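PDB 6AII: beta-agarase from Persicobacter, which probably cleaves the beta-1,4 linkages of agarose through its GH16-family catalytic domain, releasing neoagarobiose. Local coordinates for residues M27-N32 against Y43-W48. Residues are numbered along the deposited sequence; the frame is centred on the assembly and turned at random.
Sequences MSDDFN and YIAGKW. With CA (calcium ion), chain B.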
# COMPACT_ATOMS: atom_id res chain seq x y z
N MET A 27 -9.24 2.51 13.64
CA MET A 27 -8.35 2.33 12.45
C MET A 27 -7.20 3.34 12.51
O MET A 27 -6.57 3.57 11.49
CB MET A 27 -9.14 2.54 11.15
CG MET A 27 -10.13 1.43 10.83
SD MET A 27 -9.27 -0.10 10.48
CE MET A 27 -8.78 0.21 8.77
N SER A 28 -6.94 3.98 13.66
CA SER A 28 -5.95 5.01 13.82
C SER A 28 -5.00 4.64 14.96
O SER A 28 -5.45 4.12 16.02
CB SER A 28 -6.56 6.41 14.07
OG SER A 28 -7.48 6.79 13.05
N ASP A 29 -3.69 4.84 14.77
CA ASP A 29 -2.69 4.43 15.75
C ASP A 29 -1.39 5.15 15.45
O ASP A 29 -0.98 5.14 14.26
CB ASP A 29 -2.51 2.92 15.72
CG ASP A 29 -1.78 2.33 16.91
OD1 ASP A 29 -1.08 3.05 17.65
OD2 ASP A 29 -2.03 1.11 17.14
N ASP A 30 -0.73 5.75 16.48
CA ASP A 30 0.60 6.31 16.25
C ASP A 30 1.76 5.49 16.81
O ASP A 30 2.89 5.95 16.80
CB ASP A 30 0.65 7.78 16.67
CG ASP A 30 0.28 8.08 18.11
OD1 ASP A 30 -0.01 7.15 18.88
OD2 ASP A 30 0.36 9.29 18.43
N PHE A 31 1.46 4.24 17.24
CA PHE A 31 2.49 3.21 17.44
C PHE A 31 3.60 3.60 18.43
O PHE A 31 4.79 3.34 18.19
CB PHE A 31 3.09 2.83 16.07
CG PHE A 31 2.09 2.13 15.21
CD1 PHE A 31 1.52 0.96 15.64
CD2 PHE A 31 1.67 2.65 13.98
CE1 PHE A 31 0.59 0.28 14.88
CE2 PHE A 31 0.75 1.98 13.22
CZ PHE A 31 0.20 0.80 13.66
N ASN A 32 3.21 4.23 19.53
CA ASN A 32 4.20 4.74 20.48
C ASN A 32 4.22 3.85 21.72
O ASN A 32 4.48 4.30 22.84
CB ASN A 32 3.98 6.23 20.74
CG ASN A 32 4.13 7.08 19.48
OD1 ASN A 32 4.94 6.82 18.56
ND2 ASN A 32 3.38 8.17 19.47
N TYR A 43 -3.86 -9.65 17.56
CA TYR A 43 -4.28 -8.29 17.15
C TYR A 43 -3.56 -7.26 18.02
O TYR A 43 -3.94 -7.03 19.19
CB TYR A 43 -5.80 -8.05 17.22
CG TYR A 43 -6.56 -8.61 16.05
CD1 TYR A 43 -6.65 -7.92 14.85
CD2 TYR A 43 -7.14 -9.87 16.10
CE1 TYR A 43 -7.30 -8.44 13.75
CE2 TYR A 43 -7.79 -10.41 15.00
CZ TYR A 43 -7.89 -9.68 13.82
OH TYR A 43 -8.50 -10.12 12.69
N ILE A 44 -2.54 -6.62 17.44
CA ILE A 44 -1.73 -5.63 18.13
C ILE A 44 -2.63 -4.45 18.44
O ILE A 44 -3.32 -3.90 17.59
CB ILE A 44 -0.50 -5.23 17.31
CG1 ILE A 44 0.36 -6.42 16.93
CG2 ILE A 44 0.32 -4.18 18.01
CD1 ILE A 44 1.38 -6.18 15.85
N ALA A 45 -2.65 -4.09 19.74
CA ALA A 45 -3.44 -3.00 20.28
C ALA A 45 -4.93 -3.23 20.05
O ALA A 45 -5.70 -2.27 20.04
CB ALA A 45 -3.01 -1.67 19.68
N GLY A 46 -5.32 -4.47 19.80
CA GLY A 46 -6.67 -4.79 19.43
C GLY A 46 -7.06 -4.36 18.02
O GLY A 46 -8.23 -4.48 17.63
N LYS A 47 -6.09 -3.91 17.20
CA LYS A 47 -6.41 -3.30 15.92
C LYS A 47 -5.70 -3.92 14.69
O LYS A 47 -6.24 -3.80 13.60
CB LYS A 47 -6.00 -1.82 15.92
CG LYS A 47 -6.76 -0.95 16.90
CD LYS A 47 -6.28 0.49 16.95
CE LYS A 47 -7.05 1.26 18.01
NZ LYS A 47 -6.50 2.64 18.16
N TRP A 48 -4.53 -4.46 14.85
CA TRP A 48 -3.65 -4.80 13.71
C TRP A 48 -3.22 -6.27 13.85
O TRP A 48 -2.35 -6.59 14.68
CB TRP A 48 -2.40 -3.88 13.68
CG TRP A 48 -2.72 -2.44 13.91
CD1 TRP A 48 -2.42 -1.71 15.02
CD2 TRP A 48 -3.46 -1.57 13.04
NE1 TRP A 48 -2.92 -0.44 14.90
CE2 TRP A 48 -3.55 -0.31 13.69
CE3 TRP A 48 -4.02 -1.70 11.75
CZ2 TRP A 48 -4.18 0.79 13.13
CZ3 TRP A 48 -4.68 -0.61 11.23
CH2 TRP A 48 -4.74 0.62 11.90
CA CA B . 4.82 7.05 16.04
O HOH W 1 -3.92 1.85 19.26
O HOH W 2 6.76 8.41 16.87
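Met-27 and Lys-47, their CA atoms 6.9 Å apart, form the closest CA pair between the irregular loop 27-32 and segment 43-48, where a type II turn from Tyr-43 to Gly-46 leads into a classic beta bulge, Lys-47 and Trp-48 both facing Ile-44. The Trp-48 indole carries the contact. Its NE1 gives a hydrogen bond of 2.9 Å to Asp-29 OD2, lying in the indole plane and met on the anti side of the carboxylate; Tyr-33 OH also bonds to OD2. Asp-29 CG stands anti to the backbone N (chi1 -165°), which carries the carboxylate toward the indole, while OD1 takes the Phe-31 N-H in an Asx turn. Phe-31 CZ lies over one indole face near its rim, the two rings inclined at 48°. Lys-47, extended beyond CG, brings NZ within 2.8 Å of Ser-28 O, almost in line with the carbonyl; NZ also reaches Ala-25 O and, through a water, weakly Asp-29 OD2. A leucine in place of Trp-48 would probably leave Asp-29 OD2 without its indole donor and open a gap beside Phe-31. Farther along the loop, Asp-30 O and Asn-32 OD1 bind calcium together with Asp-5, Gly-74 and Asp-316. The contact thus joins the two sheets of the GH16 beta-sandwich: Trp-48 touches both Ile-318 of strand 312-325 and Val-108 of strand 97-110, and Phe-31 rests on Val-71 of strand 69-72.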